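Side-chain contact in fructuronate-tagaturonate epimerase UxaE from Cohnella laeviribosi in complex with 1 glycerol (Cohnella laeviribosi, PDB 6IL9), which catalyses the epimerisation that interconverts D-fructuronate and D-tagaturonate and carries a zinc ion in its TIM barrel: residues G453-L456 against F457-F461. Sequence-based numbering, arbitrary orientation.
Sequences GSSL and FRDEF
S455 and D459 meet at the start of helix 458-467, where the loop after helix 442-446 runs into the first helical turn and F457 holds the N-cap position. The S455 hydroxyl lies between its own backbone N and carbonyl carbon (chi1 80°), facing the helix start. There OG accepts the backbone N-H of D459 at 3.1 Å, nearly straight at 162°. The same OG gives a weak hydrogen bond to D459 OD2 at 2.9 Å. Thus one hydroxyl engages both the main chain and the carboxylate of D459. Water 1 takes the N-H of E460 at 3.2 Å and gives S455 O a weak bond.

L456 and F457 point the same way, side by side. CG of L456 is anti to its backbone N (chi1 -171°) and sits over one face of the F457 ring, 3.8 Å from its centroid, a CH-pi contact. L456 CD2 reaches the far end of the ring, 3.6 Å from F457 CZ. The F457 ring meets Y393 of helix 384-402 edge-to-face, and the F457 side chain also touches L445 of helix 442-446. Replacing F457 with an alanine would probably open a gap beside helix 384-402 and leave L456 CG and the Y393 ring without their aromatic partner. On the hydroxyl side, water 2 accepts the S455 N-H, with 2.9 Å between S455 N and the water oxygen.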
ATOM      1  N   GLY A 453       6.338  15.228  27.056  1.00 28.11           N
ATOM      2  CA  GLY A 453       5.888  15.427  25.699  1.00 29.83           C
ATOM      3  C   GLY A 453       6.870  15.019  24.623  1.00 26.45           C
ATOM      4  O   GLY A 453       6.485  14.973  23.451  1.00 31.43           O
ATOM      5  N   SER A 454       8.122  14.740  24.974  1.00 27.11           N
ATOM      6  CA  SER A 454       9.083  14.264  23.989  1.00 31.54           C
ATOM      7  C   SER A 454       8.745  12.835  23.576  1.00 28.38           C
ATOM      8  O   SER A 454       7.984  12.135  24.246  1.00 26.08           O
ATOM      9  CB  SER A 454      10.508  14.324  24.540  1.00 25.47           C
ATOM     10  OG  SER A 454      10.655  13.535  25.703  1.00 31.13           O
ATOM     11  N   SER A 455       9.316  12.400  22.454  1.00 32.48           N
ATOM     12  CA  SER A 455       8.984  11.073  21.950  1.00 29.46           C
ATOM     13  C   SER A 455       9.622  10.002  22.823  1.00 26.63           C
ATOM     14  O   SER A 455      10.745  10.154  23.314  1.00 28.05           O
ATOM     15  CB  SER A 455       9.420  10.914  20.488  1.00 30.57           C
ATOM     16  OG  SER A 455      10.802  10.639  20.393  1.00 33.05           O
ATOM     17  N   LEU A 456       8.875   8.915  23.038  1.00 26.11           N
ATOM     18  CA  LEU A 456       9.374   7.814  23.845  1.00 25.77           C
ATOM     19  C   LEU A 456      10.292   6.907  23.033  1.00 24.50           C
ATOM     20  O   LEU A 456      11.329   6.464  23.534  1.00 25.11           O
ATOM     21  CB  LEU A 456       8.197   7.033  24.429  1.00 23.66           C
ATOM     22  CG  LEU A 456       8.469   5.951  25.477  1.00 25.39           C
ATOM     23  CD1 LEU A 456       9.208   6.485  26.713  1.00 28.16           C
ATOM     24  CD2 LEU A 456       7.157   5.282  25.896  1.00 26.82           C
ATOM     25  N   PHE A 457       9.940   6.637  21.774  1.00 23.65           N
ATOM     26  CA  PHE A 457      10.773   5.814  20.901  1.00 23.87           C
ATOM     27  C   PHE A 457      11.091   6.442  19.558  1.00 20.19           C
ATOM     28  O   PHE A 457      12.111   6.074  18.964  1.00 21.17           O
ATOM     29  CB  PHE A 457      10.107   4.457  20.615  1.00 22.63           C
ATOM     30  CG  PHE A 457       9.539   3.787  21.826  1.00 19.64           C
ATOM     31  CD1 PHE A 457      10.370   3.326  22.831  1.00 25.44           C
ATOM     32  CD2 PHE A 457       8.174   3.608  21.945  1.00 22.02           C
ATOM     33  CE1 PHE A 457       9.849   2.704  23.946  1.00 25.56           C
ATOM     34  CE2 PHE A 457       7.641   2.992  23.055  1.00 22.85           C
ATOM     35  CZ  PHE A 457       8.479   2.535  24.059  1.00 22.74           C
ATOM     36  N   ARG A 458      10.262   7.357  19.055  1.00 23.13           N
ATOM     37  CA  ARG A 458      10.282   7.674  17.629  1.00 22.54           C
ATOM     38  C   ARG A 458      11.593   8.323  17.200  1.00 21.19           C
ATOM     39  O   ARG A 458      12.147   7.975  16.151  1.00 19.28           O
ATOM     40  CB  ARG A 458       9.096   8.568  17.288  1.00 23.39           C
ATOM     41  CG  ARG A 458       8.995   8.884  15.812  1.00 24.48           C
ATOM     42  CD  ARG A 458       7.825   9.808  15.553  1.00 28.88           C
ATOM     43  NE  ARG A 458       7.620  10.044  14.132  1.00 31.76           N
ATOM     44  CZ  ARG A 458       8.333  10.901  13.407  1.00 36.08           C
ATOM     45  NH1 ARG A 458       9.303  11.611  13.974  1.00 38.04           N
ATOM     46  NH2 ARG A 458       8.072  11.054  12.116  1.00 35.65           N
ATOM     47  N   ASP A 459      12.107   9.272  17.984  1.00 21.97           N
ATOM     48  CA  ASP A 459      13.337   9.953  17.587  1.00 24.27           C
ATOM     49  C   ASP A 459      14.513   8.990  17.533  1.00 22.25           C
ATOM     50  O   ASP A 459      15.286   8.990  16.566  1.00 23.42           O
ATOM     51  CB  ASP A 459      13.637  11.108  18.543  1.00 27.55           C
ATOM     52  CG  ASP A 459      12.625  12.222  18.437  1.00 33.01           C
ATOM     53  OD1 ASP A 459      12.077  12.421  17.331  1.00 36.32           O
ATOM     54  OD2 ASP A 459      12.372  12.896  19.462  1.00 41.18           O
ATOM     55  N   GLU A 460      14.674   8.156  18.567  1.00 22.29           N
ATOM     56  CA  GLU A 460      15.770   7.201  18.550  1.00 19.61           C
ATOM     57  C   GLU A 460      15.578   6.156  17.457  1.00 20.82           C
ATOM     58  O   GLU A 460      16.557   5.711  16.855  1.00 18.23           O
ATOM     59  CB  GLU A 460      15.922   6.523  19.912  1.00 23.24           C
ATOM     60  CG  GLU A 460      17.161   5.662  19.983  1.00 23.20           C
ATOM     61  CD  GLU A 460      17.362   4.980  21.334  1.00 27.25           C
ATOM     62  OE1 GLU A 460      16.501   5.127  22.230  1.00 28.27           O
ATOM     63  OE2 GLU A 460      18.389   4.287  21.479  1.00 27.78           O
ATOM     64  N   PHE A 461      14.329   5.761  17.188  1.00 18.41           N
ATOM     65  CA  PHE A 461      14.067   4.819  16.100  1.00 19.43           C
ATOM     66  C   PHE A 461      14.586   5.356  14.769  1.00 18.95           C
ATOM     67  O   PHE A 461      15.298   4.657  14.032  1.00 19.47           O
ATOM     68  CB  PHE A 461      12.561   4.536  16.025  1.00 20.83           C
ATOM     69  CG  PHE A 461      12.161   3.601  14.906  1.00 18.54           C
ATOM     70  CD1 PHE A 461      12.181   2.225  15.087  1.00 20.07           C
ATOM     71  CD2 PHE A 461      11.731   4.100  13.691  1.00 21.55           C
ATOM     72  CE1 PHE A 461      11.803   1.368  14.059  1.00 19.57           C
ATOM     73  CE2 PHE A 461      11.345   3.248  12.673  1.00 20.98           C
ATOM     74  CZ  PHE A 461      11.385   1.881  12.864  1.00 19.84           C
TER
HETATM   75  O   HOH W   1      13.125   8.667  21.304  1.00 21.00           O
HETATM   76  O   HOH W   2      10.793  14.275  20.739  1.00 35.36           O